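Local structure of NS6 protease (Murine norovirus 1, 4ASH) at residues W8-Q13 with P71-E76; W18-S23 with W153-V158; T39-F42 with D48-V51; V158-T163 with T168-T173. The protein probably cleaves the viral polyprotein as a trypsin-like cysteine protease, as expected of a calicivirus NS6 processing peptidase. The protein carries 1 engineered substitution. One frame throughout, in Å; residues are numbered along the deposited sequence.

Contact 1: W8-Q13 with P71-E76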
loop_
_atom_site.group_PDB
_atom_site.type_symbol
_atom_site.label_atom_id
_atom_site.label_comp_id
_atom_site.label_asym_id
_atom_site.label_seq_id
_atom_site.Cartn_x
_atom_site.Cartn_y
_atom_site.Cartn_z
ATOM N N TRP A 8 -0.593 11.308 -7.520
ATOM C CA TRP A 8 -1.964 10.950 -7.192
ATOM C C TRP A 8 -2.709 10.224 -8.316
ATOM O O TRP A 8 -3.626 9.448 -8.057
ATOM C CB TRP A 8 -2.743 12.201 -6.770
ATOM C CG TRP A 8 -2.334 12.709 -5.426
ATOM C CD1 TRP A 8 -1.424 13.689 -5.153
ATOM C CD2 TRP A 8 -2.803 12.233 -4.167
ATOM N NE1 TRP A 8 -1.300 13.857 -3.795
ATOM C CE2 TRP A 8 -2.136 12.975 -3.163
ATOM C CE3 TRP A 8 -3.714 11.251 -3.785
ATOM C CZ2 TRP A 8 -2.378 12.785 -1.806
ATOM C CZ3 TRP A 8 -3.956 11.062 -2.423
ATOM C CH2 TRP A 8 -3.288 11.823 -1.458
ATOM N N SER A 9 -2.327 10.462 -9.569
ATOM C CA SER A 9 -3.025 9.795 -10.661
ATOM C C SER A 9 -2.723 8.296 -10.662
ATOM O O SER A 9 -3.405 7.528 -11.354
ATOM C CB SER A 9 -2.664 10.414 -12.017
ATOM O OG SER A 9 -1.410 9.941 -12.450
ATOM N N ARG A 10 -1.737 7.899 -9.849
ATOM C CA ARG A 10 -1.332 6.501 -9.664
ATOM C C ARG A 10 -2.247 5.753 -8.701
ATOM O O ARG A 10 -2.211 4.518 -8.638
ATOM C CB ARG A 10 0.089 6.403 -9.086
ATOM C CG ARG A 10 1.233 6.898 -9.958
ATOM C CD ARG A 10 2.537 6.726 -9.186
ATOM N NE ARG A 10 3.663 7.341 -9.871
ATOM C CZ ARG A 10 4.676 6.672 -10.405
ATOM N NH1 ARG A 10 4.744 5.345 -10.305
ATOM N NH2 ARG A 10 5.639 7.341 -11.017
ATOM N N VAL A 11 -3.038 6.501 -7.923
ATOM C CA VAL A 11 -3.933 5.911 -6.937
ATOM C C VAL A 11 -5.309 5.810 -7.584
ATOM O O VAL A 11 -5.889 6.825 -7.985
ATOM C CB VAL A 11 -4.003 6.759 -5.648
ATOM C CG1 VAL A 11 -4.893 6.085 -4.604
ATOM C CG2 VAL A 11 -2.599 6.974 -5.066
ATOM N N VAL A 12 -5.792 4.582 -7.749
ATOM C CA VAL A 12 -7.088 4.343 -8.402
ATOM C C VAL A 12 -7.956 3.370 -7.619
ATOM O O VAL A 12 -7.450 2.549 -6.847
ATOM C CB VAL A 12 -6.934 3.828 -9.861
ATOM C CG1 VAL A 12 -6.181 4.850 -10.719
ATOM C CG2 VAL A 12 -6.221 2.470 -9.898
ATOM N N GLN A 13 -9.272 3.453 -7.806
ATOM C CA GLN A 13 -10.160 2.506 -7.143
ATOM C C GLN A 13 -9.907 1.093 -7.657
ATOM O O GLN A 13 -9.508 0.887 -8.811
ATOM C CB GLN A 13 -11.629 2.926 -7.314
ATOM C CG GLN A 13 -11.927 4.128 -6.459
ATOM C CD GLN A 13 -13.413 4.434 -6.314
ATOM O OE1 GLN A 13 -14.144 3.734 -5.600
ATOM N NE2 GLN A 13 -13.846 5.505 -6.949
ATOM N N PRO A 71 6.515 7.065 -14.673
ATOM C CA PRO A 71 7.850 6.503 -14.459
ATOM C C PRO A 71 7.849 5.499 -13.308
ATOM O O PRO A 71 7.081 5.632 -12.350
ATOM C CB PRO A 71 8.681 7.730 -14.087
ATOM C CG PRO A 71 7.708 8.645 -13.437
ATOM C CD PRO A 71 6.397 8.443 -14.168
ATOM N N ALA A 72 8.709 4.490 -13.397
ATOM C CA ALA A 72 8.833 3.511 -12.311
ATOM C C ALA A 72 9.333 4.165 -11.035
ATOM O O ALA A 72 10.193 5.053 -11.081
ATOM C CB ALA A 72 9.782 2.383 -12.713
ATOM N N MET A 73 8.797 3.695 -9.906
ATOM C CA MET A 73 9.204 4.112 -8.561
ATOM C C MET A 73 9.777 2.929 -7.827
ATOM O O MET A 73 9.510 1.777 -8.178
ATOM C CB MET A 73 7.986 4.578 -7.760
ATOM C CG MET A 73 7.592 6.003 -7.981
ATOM S SD MET A 73 6.061 6.310 -7.075
ATOM C CE MET A 73 6.555 6.086 -5.376
ATOM N N VAL A 74 10.585 3.212 -6.811
ATOM C CA VAL A 74 11.121 2.183 -5.943
ATOM C C VAL A 74 10.031 1.656 -5.011
ATOM O O VAL A 74 9.316 2.436 -4.386
ATOM C CB VAL A 74 12.250 2.760 -5.082
ATOM C CG1 VAL A 74 12.658 1.787 -4.000
ATOM C CG2 VAL A 74 13.447 3.111 -5.956
ATOM N N LEU A 75 9.902 0.335 -4.944
ATOM C CA LEU A 75 9.079 -0.304 -3.918
ATOM C C LEU A 75 10.004 -0.926 -2.874
ATOM O O LEU A 75 10.809 -1.809 -3.190
ATOM C CB LEU A 75 8.189 -1.383 -4.542
ATOM C CG LEU A 75 7.427 -2.313 -3.595
ATOM C CD1 LEU A 75 6.446 -1.530 -2.739
ATOM C CD2 LEU A 75 6.709 -3.396 -4.385
ATOM N N GLU A 76 9.897 -0.443 -1.638
ATOM C CA GLU A 76 10.653 -0.992 -0.513
ATOM C C GLU A 76 9.790 -1.904 0.344
ATOM O O GLU A 76 8.573 -1.816 0.319
ATOM C CB GLU A 76 11.223 0.144 0.336
ATOM C CG GLU A 76 12.496 0.743 -0.266
ATOM C CD GLU A 76 13.133 1.803 0.618
ATOM O OE1 GLU A 76 12.537 2.161 1.660
ATOM O OE2 GLU A 76 14.232 2.281 0.267
#

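Contact 2: W18-S23 with W153-V158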
loop_
_atom_site.group_PDB
_atom_site.type_symbol
_atom_site.label_atom_id
_atom_site.label_comp_id
_atom_site.label_asym_id
_atom_site.label_seq_id
_atom_site.Cartn_x
_atom_site.Cartn_y
_atom_site.Cartn_z
ATOM N N TRP A 18 -8.573 0.547 -3.004
ATOM C CA TRP A 18 -7.724 1.308 -3.905
ATOM C C TRP A 18 -6.480 0.495 -4.208
ATOM O O TRP A 18 -6.217 -0.511 -3.551
ATOM C CB TRP A 18 -7.313 2.620 -3.248
ATOM C CG TRP A 18 -8.506 3.431 -2.885
ATOM C CD1 TRP A 18 -9.256 3.307 -1.760
ATOM C CD2 TRP A 18 -9.096 4.470 -3.661
ATOM N NE1 TRP A 18 -10.299 4.215 -1.786
ATOM C CE2 TRP A 18 -10.211 4.941 -2.946
ATOM C CE3 TRP A 18 -8.786 5.055 -4.896
ATOM C CZ2 TRP A 18 -11.017 5.967 -3.423
ATOM C CZ3 TRP A 18 -9.587 6.077 -5.364
ATOM C CH2 TRP A 18 -10.689 6.519 -4.629
ATOM N N GLY A 19 -5.728 0.930 -5.214
ATOM C CA GLY A 19 -4.405 0.377 -5.469
ATOM C C GLY A 19 -3.516 1.466 -6.045
ATOM O O GLY A 19 -3.978 2.603 -6.261
ATOM N N PHE A 20 -2.258 1.123 -6.315
ATOM C CA PHE A 20 -1.237 2.101 -6.675
ATOM C C PHE A 20 -0.343 1.557 -7.769
ATOM O O PHE A 20 0.180 0.435 -7.654
ATOM C CB PHE A 20 -0.376 2.415 -5.448
ATOM C CG PHE A 20 0.670 3.477 -5.679
ATOM C CD1 PHE A 20 0.306 4.806 -5.834
ATOM C CD2 PHE A 20 2.022 3.148 -5.734
ATOM C CE1 PHE A 20 1.255 5.787 -6.023
ATOM C CE2 PHE A 20 2.977 4.127 -5.928
ATOM C CZ PHE A 20 2.606 5.440 -6.071
ATOM N N TRP A 21 -0.164 2.342 -8.831
ATOM C CA TRP A 21 0.804 1.994 -9.871
ATOM C C TRP A 21 2.219 2.341 -9.464
ATOM O O TRP A 21 2.601 3.510 -9.440
ATOM C CB TRP A 21 0.464 2.713 -11.186
ATOM C CG TRP A 21 -0.794 2.218 -11.792
ATOM C CD1 TRP A 21 -2.031 2.796 -11.699
ATOM C CD2 TRP A 21 -0.968 1.017 -12.550
ATOM N NE1 TRP A 21 -2.959 2.033 -12.370
ATOM C CE2 TRP A 21 -2.334 0.931 -12.896
ATOM C CE3 TRP A 21 -0.103 -0.004 -12.961
ATOM C CZ2 TRP A 21 -2.856 -0.129 -13.641
ATOM C CZ3 TRP A 21 -0.622 -1.057 -13.701
ATOM C CH2 TRP A 21 -1.981 -1.117 -14.029
ATOM N N VAL A 22 2.997 1.314 -9.130
ATOM C CA VAL A 22 4.412 1.500 -8.820
ATOM C C VAL A 22 5.169 1.844 -10.104
ATOM O O VAL A 22 6.142 2.600 -10.086
ATOM C CB VAL A 22 5.002 0.231 -8.193
ATOM C CG1 VAL A 22 6.502 0.412 -7.885
ATOM C CG2 VAL A 22 4.255 -0.094 -6.914
ATOM N N SER A 23 4.708 1.286 -11.217
ATOM C CA SER A 23 5.282 1.579 -12.524
ATOM C C SER A 23 4.191 1.368 -13.533
ATOM O O SER A 23 3.074 1.032 -13.170
ATOM C CB SER A 23 6.420 0.614 -12.845
ATOM O OG SER A 23 5.920 -0.701 -13.064
ATOM N N TRP A 153 10.988 10.002 -4.074
ATOM C CA TRP A 153 9.831 9.391 -3.416
ATOM C C TRP A 153 9.741 7.886 -3.659
ATOM O O TRP A 153 9.840 7.420 -4.795
ATOM C CB TRP A 153 8.540 10.090 -3.839
ATOM C CG TRP A 153 8.436 11.478 -3.294
ATOM C CD1 TRP A 153 8.944 12.616 -3.849
ATOM C CD2 TRP A 153 7.796 11.874 -2.074
ATOM N NE1 TRP A 153 8.654 13.699 -3.052
ATOM C CE2 TRP A 153 7.951 13.272 -1.959
ATOM C CE3 TRP A 153 7.106 11.186 -1.072
ATOM C CZ2 TRP A 153 7.440 13.990 -0.878
ATOM C CZ3 TRP A 153 6.600 11.901 -0.000
ATOM C CH2 TRP A 153 6.771 13.290 0.089
ATOM N N VAL A 154 9.571 7.127 -2.581
ATOM C CA VAL A 154 9.535 5.674 -2.674
ATOM C C VAL A 154 8.271 5.184 -1.988
ATOM O O VAL A 154 7.727 5.868 -1.125
ATOM C CB VAL A 154 10.782 5.015 -2.044
ATOM C CG1 VAL A 154 12.042 5.677 -2.567
ATOM C CG2 VAL A 154 10.731 5.114 -0.558
ATOM N N VAL A 155 7.759 4.039 -2.423
ATOM C CA VAL A 155 6.550 3.496 -1.811
ATOM C C VAL A 155 6.950 2.319 -0.927
ATOM O O VAL A 155 7.834 1.532 -1.280
ATOM C CB VAL A 155 5.443 3.165 -2.857
ATOM C CG1 VAL A 155 5.942 2.246 -3.957
ATOM C CG2 VAL A 155 4.211 2.585 -2.190
ATOM N N ILE A 156 6.336 2.231 0.250
ATOM C CA ILE A 156 6.765 1.232 1.228
ATOM C C ILE A 156 5.735 0.169 1.577
ATOM O O ILE A 156 6.055 -0.829 2.239
ATOM C CB ILE A 156 7.273 1.888 2.520
ATOM C CG1 ILE A 156 6.134 2.611 3.244
ATOM C CG2 ILE A 156 8.433 2.819 2.212
ATOM C CD1 ILE A 156 6.522 3.076 4.650
ATOM N N GLY A 157 4.500 0.368 1.141
ATOM C CA GLY A 157 3.446 -0.566 1.479
ATOM C C GLY A 157 2.087 0.020 1.158
ATOM O O GLY A 157 1.993 1.125 0.618
ATOM N N VAL A 158 1.035 -0.721 1.498
ATOM C CA VAL A 158 -0.324 -0.255 1.271
ATOM C C VAL A 158 -1.151 -0.293 2.552
ATOM O O VAL A 158 -0.964 -1.155 3.415
ATOM C CB VAL A 158 -1.040 -1.070 0.163
ATOM C CG1 VAL A 158 -0.324 -0.907 -1.190
ATOM C CG2 VAL A 158 -1.156 -2.533 0.518
#

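Contact 3: T39-F42 with D48-V51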
loop_
_atom_site.group_PDB
_atom_site.type_symbol
_atom_site.label_atom_id
_atom_site.label_comp_id
_atom_site.label_asym_id
_atom_site.label_seq_id
_atom_site.Cartn_x
_atom_site.Cartn_y
_atom_site.Cartn_z
ATOM N N THR A 39 -10.317 -12.346 -12.386
ATOM C CA THR A 39 -11.141 -11.251 -12.906
ATOM C C THR A 39 -10.360 -10.428 -13.930
ATOM O O THR A 39 -9.190 -10.110 -13.721
ATOM C CB THR A 39 -11.607 -10.296 -11.767
ATOM O OG1 THR A 39 -12.409 -11.014 -10.822
ATOM C CG2 THR A 39 -12.404 -9.118 -12.311
ATOM N N GLU A 40 -11.006 -10.070 -15.034
ATOM C CA GLU A 40 -10.392 -9.150 -15.983
ATOM C C GLU A 40 -10.260 -7.763 -15.339
ATOM O O GLU A 40 -11.229 -7.232 -14.785
ATOM C CB GLU A 40 -11.204 -9.082 -17.280
ATOM C CG GLU A 40 -10.740 -8.002 -18.234
ATOM C CD GLU A 40 -11.565 -7.958 -19.510
ATOM O OE1 GLU A 40 -12.228 -8.969 -19.833
ATOM O OE2 GLU A 40 -11.549 -6.909 -20.186
ATOM N N ILE A 41 -9.061 -7.190 -15.375
ATOM C CA ILE A 41 -8.854 -5.860 -14.793
ATOM C C ILE A 41 -8.103 -4.933 -15.742
ATOM O O ILE A 41 -7.203 -5.365 -16.455
ATOM C CB ILE A 41 -8.099 -5.937 -13.458
ATOM C CG1 ILE A 41 -6.786 -6.701 -13.641
ATOM C CG2 ILE A 41 -8.967 -6.593 -12.377
ATOM C CD1 ILE A 41 -5.920 -6.744 -12.397
ATOM N N PHE A 42 -8.485 -3.659 -15.754
ATOM C CA PHE A 42 -7.873 -2.670 -16.641
ATOM C C PHE A 42 -7.845 -3.133 -18.093
ATOM O O PHE A 42 -6.910 -2.822 -18.837
ATOM C CB PHE A 42 -6.460 -2.323 -16.170
ATOM C CG PHE A 42 -6.369 -2.032 -14.707
ATOM C CD1 PHE A 42 -7.223 -1.117 -14.109
ATOM C CD2 PHE A 42 -5.436 -2.688 -13.919
ATOM C CE1 PHE A 42 -7.149 -0.851 -12.756
ATOM C CE2 PHE A 42 -5.349 -2.430 -12.560
ATOM C CZ PHE A 42 -6.204 -1.514 -11.971
ATOM N N ASP A 48 -2.500 -12.208 -19.058
ATOM C CA ASP A 48 -1.812 -10.999 -19.518
ATOM C C ASP A 48 -1.089 -10.378 -18.338
ATOM O O ASP A 48 -0.340 -9.411 -18.477
ATOM C CB ASP A 48 -2.796 -9.977 -20.081
ATOM C CG ASP A 48 -3.478 -10.454 -21.341
ATOM O OD1 ASP A 48 -2.831 -11.147 -22.154
ATOM O OD2 ASP A 48 -4.669 -10.126 -21.516
ATOM N N PHE A 49 -1.333 -10.937 -17.165
ATOM C CA PHE A 49 -0.674 -10.467 -15.968
ATOM C C PHE A 49 -0.479 -11.625 -15.002
ATOM O O PHE A 49 -1.162 -12.649 -15.098
ATOM C CB PHE A 49 -1.479 -9.330 -15.307
ATOM C CG PHE A 49 -2.870 -9.720 -14.889
ATOM C CD1 PHE A 49 -3.103 -10.296 -13.648
ATOM C CD2 PHE A 49 -3.950 -9.497 -15.733
ATOM C CE1 PHE A 49 -4.383 -10.650 -13.255
ATOM C CE2 PHE A 49 -5.236 -9.848 -15.342
ATOM C CZ PHE A 49 -5.448 -10.427 -14.108
ATOM N N THR A 50 0.470 -11.468 -14.086
ATOM C CA THR A 50 0.665 -12.426 -13.018
ATOM C C THR A 50 0.400 -11.736 -11.693
ATOM O O THR A 50 0.484 -10.507 -11.590
ATOM C CB THR A 50 2.085 -12.999 -13.013
ATOM O OG1 THR A 50 3.028 -11.942 -12.808
ATOM C CG2 THR A 50 2.385 -13.692 -14.332
ATOM N N VAL A 51 0.057 -12.526 -10.686
ATOM C CA VAL A 51 -0.305 -11.965 -9.396
ATOM C C VAL A 51 0.490 -12.673 -8.327
ATOM O O VAL A 51 0.626 -13.902 -8.344
ATOM C CB VAL A 51 -1.803 -12.128 -9.102
ATOM C CG1 VAL A 51 -2.143 -11.462 -7.786
ATOM C CG2 VAL A 51 -2.637 -11.531 -10.225
#

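Contact 4: V158-T163 with T168-T173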
loop_
_atom_site.group_PDB
_atom_site.type_symbol
_atom_site.label_atom_id
_atom_site.label_comp_id
_atom_site.label_asym_id
_atom_site.label_seq_id
_atom_site.Cartn_x
_atom_site.Cartn_y
_atom_site.Cartn_z
ATOM N N VAL A 158 1.035 -0.721 1.498
ATOM C CA VAL A 158 -0.324 -0.255 1.271
ATOM C C VAL A 158 -1.151 -0.293 2.552
ATOM O O VAL A 158 -0.964 -1.155 3.415
ATOM C CB VAL A 158 -1.040 -1.070 0.163
ATOM C CG1 VAL A 158 -0.324 -0.907 -1.190
ATOM C CG2 VAL A 158 -1.156 -2.533 0.518
ATOM N N HIS A 159 -2.098 0.636 2.663
ATOM C CA HIS A 159 -2.921 0.692 3.865
ATOM C C HIS A 159 -3.809 -0.543 3.986
ATOM O O HIS A 159 -4.463 -0.946 3.021
ATOM C CB HIS A 159 -3.815 1.919 3.812
ATOM C CG HIS A 159 -4.600 2.104 5.076
ATOM N ND1 HIS A 159 -3.983 2.297 6.277
ATOM C CD2 HIS A 159 -5.934 2.053 5.316
ATOM C CE1 HIS A 159 -4.906 2.415 7.228
ATOM N NE2 HIS A 159 -6.089 2.248 6.675
ATOM N N VAL A 160 -3.867 -1.145 5.173
ATOM C CA VAL A 160 -4.798 -2.265 5.333
ATOM C C VAL A 160 -5.728 -2.198 6.548
ATOM O O VAL A 160 -6.844 -2.704 6.488
ATOM C CB VAL A 160 -4.088 -3.630 5.302
ATOM C CG1 VAL A 160 -3.343 -3.782 3.983
ATOM C CG2 VAL A 160 -3.133 -3.777 6.511
ATOM N N ALA A 161 -5.262 -1.603 7.638
ATOM C CA ALA A 161 -6.034 -1.631 8.895
ATOM C C ALA A 161 -5.782 -0.446 9.806
ATOM O O ALA A 161 -4.787 0.270 9.671
ATOM C CB ALA A 161 -5.773 -2.934 9.646
ATOM N N ALA A 162 -6.715 -0.228 10.735
ATOM C CA ALA A 162 -6.587 0.833 11.723
ATOM C C ALA A 162 -7.403 0.478 12.957
ATOM O O ALA A 162 -8.246 -0.420 12.921
ATOM C CB ALA A 162 -7.057 2.164 11.139
ATOM N N THR A 163 -7.139 1.181 14.051
ATOM C CA THR A 163 -8.019 1.124 15.208
ATOM C C THR A 163 -9.171 2.095 14.980
ATOM O O THR A 163 -9.009 3.090 14.281
ATOM C CB THR A 163 -7.245 1.461 16.496
ATOM O OG1 THR A 163 -6.618 2.744 16.368
ATOM C CG2 THR A 163 -6.165 0.432 16.724
ATOM N N THR A 168 -3.389 4.440 15.483
ATOM C CA THR A 168 -2.603 3.315 14.969
ATOM C C THR A 168 -3.125 2.847 13.615
ATOM O O THR A 168 -4.317 2.616 13.448
ATOM C CB THR A 168 -2.627 2.123 15.932
ATOM O OG1 THR A 168 -2.112 2.530 17.207
ATOM C CG2 THR A 168 -1.792 0.965 15.386
ATOM N N VAL A 169 -2.216 2.722 12.652
ATOM C CA VAL A 169 -2.536 2.184 11.333
ATOM C C VAL A 169 -1.534 1.067 11.010
ATOM O O VAL A 169 -0.484 0.966 11.645
ATOM C CB VAL A 169 -2.479 3.267 10.242
ATOM C CG1 VAL A 169 -3.633 4.260 10.419
ATOM C CG2 VAL A 169 -1.145 3.997 10.284
ATOM N N ILE A 170 -1.882 0.222 10.044
ATOM C CA ILE A 170 -0.999 -0.849 9.582
ATOM C C ILE A 170 -0.880 -0.777 8.072
ATOM O O ILE A 170 -1.895 -0.722 7.371
ATOM C CB ILE A 170 -1.559 -2.258 9.922
ATOM C CG1 ILE A 170 -1.924 -2.365 11.409
ATOM C CG2 ILE A 170 -0.573 -3.364 9.470
ATOM C CD1 ILE A 170 -0.743 -2.195 12.377
ATOM N N ALA A 171 0.353 -0.785 7.581
ATOM C CA ALA A 171 0.611 -0.931 6.160
ATOM C C ALA A 171 1.091 -2.352 5.925
ATOM O O ALA A 171 1.984 -2.835 6.626
ATOM C CB ALA A 171 1.663 0.063 5.714
ATOM N N ALA A 172 0.493 -3.036 4.958
ATOM C CA ALA A 172 1.018 -4.327 4.547
ATOM C C ALA A 172 2.227 -4.078 3.663
ATOM O O ALA A 172 2.228 -3.145 2.862
ATOM C CB ALA A 172 -0.043 -5.130 3.811
ATOM N N THR A 173 3.271 -4.884 3.857
ATOM C CA THR A 173 4.474 -4.790 3.032
ATOM C C THR A 173 4.658 -6.068 2.227
ATOM O O THR A 173 4.003 -7.075 2.478
ATOM C CB THR A 173 5.711 -4.523 3.893
ATOM O OG1 THR A 173 5.864 -5.587 4.841
ATOM C CG2 THR A 173 5.554 -3.208 4.649
#

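Contact 1: W8-Q13 with P71-E76
At the seam where the N-terminal sheet of this trypsin-like fold meets the chain leading into the second sheet, R10 reaches out to P71 and M73. Its side chain runs extended from CG to NE, and this carries the guanidinium to the far segment although R10 CA and P71 CA, the nearest pair, are 10.4 Å apart. There R10 NH2 donates to P71 O at 2.6 Å, with an N-H...O angle of 153°. The acceptor lies in the guanidinium plane, and the donor in turn sits in the carbonyl plane on a lone pair. R10 NH1 adds a weak second bond to P71 O at 3.1 Å, so one carbonyl receives a fork of two N-H groups. M73 takes a face of the same flat group: its SD lies 3.5 Å above the plane, over the centre of the R10 guanidinium. The P71 ring supplies CD 3.4 Å from R10 NH2. P71 O at the edge, M73 SD on one face and W21 O, accepting from NH1, together probably limit rotation of the head. W21 O also ties the group to strand 17-21, while M73 packs on F20 of that strand and on V155 of strand 152-162.

Contact 2: W18-S23 with W153-V158
F20, in the strand that begins before W18, is the first residue of its segment to meet V155. Its CG stands anti to the backbone N (chi1 -177°), which places the ring beside V155 and brings F20 CE2 to 4.0 Å from V155 CG1. V155 CB lies almost as near that same ring corner, F20 CE2, at 4.1 Å. The methyl approaches the ring obliquely, and the two side chains run alongside each other, pointing opposite ways. After W21 the strand gives way to loop. V22 then joins from a different angle: its CG2 branch comes to 4.1 Å from V155 CG1. One methyl of V155 therefore serves two partners, resting over the junction of F20 and V22, which lie side by side. No hydrogen bond crosses here, and the backbones stay well apart, V22 CA and V155 CA being the nearest pair at 7.6 Å. The first sheet and the loop after its strand 17-21 thus meet strand 152-162 through side chains alone in this buried, apolar contact. I28 of strand 26-30 touches F20, V22 and V155 together, while P144 of strand 144-149 and V11 of strand 11-14 also pack on F20.

Contact 3: T39-F42 with D48-V51
The ring of F49 organises this contact, with I41 over one face and T39 at its edge. I41 CD1 lies 4.1 Å above the plane of the F49 ring, displaced toward the rim, so the methyl rests above the outer part of the phenyl group. The ethyl arm comes across the ring at about a right angle, and the closest approach is made one carbon earlier, by I41 CG1 to F49 CE2 at 3.9 Å. Near the ring plane, T39 O lies beside the C-H of F49 CZ at 3.8 Å, at most a weak electrostatic attraction, and no hydrogen bond joins the segments. Another part of the edge meets V51 CG2, from the ring's own strand. The second flat group is F42, whose face receives I41 CB 4.2 Å above its plane, again toward the rim. I41 is thus interposed between two aromatic residues, using CB for one and its outer arm for the other; a chi1 of 55° is what swings CG1 and CD1 onto F49. Beyond the two segments, F49 also meets the ring of F62 and I41 touches Y60, both on strand 57-62, while F42 packs edge-to-face with F27. The chain after strand 26-30 lays one apolar side chain on F49 before turning to enter strand 49-54. A connecting loop is thereby folded back over an edge strand of the N-terminal beta-barrel domain of the chymotrypsin-like fold, the architecture of the PA clan of peptidases.

Contact 4: V158-T163 with T168-T173
V160 holds the apolar centre, with one methyl for each of two residues on the opposite strand. Its CG1 presses on A172 CB at 3.6 Å, the tightest apolar approach between the segments, while V160 CG2 meets I170 CG2 at 3.9 Å and also lies close to I170 O. Two flanking pairs extend this layer: V158 CG2 faces A172 CB, and A161 CB faces the CG1 branch of I170. The other side of the sheet carries H159, A162, V169 and A171, with A162 CB against V169 CG1. The imidazole crosses V169 at about a right angle, H159 CE1 coming to 3.9 Å from V169 CG1, with the valine near the ring plane. H159 ND1 is hydrogen-bonded to Y145 OH, which probably helps to fix the ring.

Strands 152-162 and 168-172 form a beta hairpin of the second sheet, interrupted by a classic beta bulge: V160 and A161 together stand opposite I170, and the register slips by one residue. The backbone of V160 supplies the kink, its psi of -32° departing from an extended strand. At the bulge I170 O accepts a bond from V160 N at 3.0 Å and a weak one from A161 N.

Around this lies regular antiparallel pairing. V158 and A172 exchange two bonds, the shorter from A172 N to V158 O at 2.8 Å, and I170 N donates to A161 O. Toward the turn T163 N donates to T168 O at 3.2 Å, T163 CG2 rests on T168 CB at 4.0 Å, and the T163 hydroxyl is hydrogen-bonded to S165 O.

From the N terminus, contact 1 opens first at residues 8-13 and closes at 71-76, where the chain passes from the first sheet into the second. Contact 2 opens at 18-23, before contact 1 has closed, and ends only at 153-158, so the two loops cross; their centres are about 4 Å apart. Contact 3 is a short closure lying within both loops, at the far border of the first sheet, and W21 touches F42 between contacts 2 and 3. Contact 4 follows in series as a hairpin closure of the second sheet, sharing V158 with contact 2. Contacts 1 and 2 therefore join the sheets, whereas contacts 3 and 4, about 25 Å apart between centres, act locally.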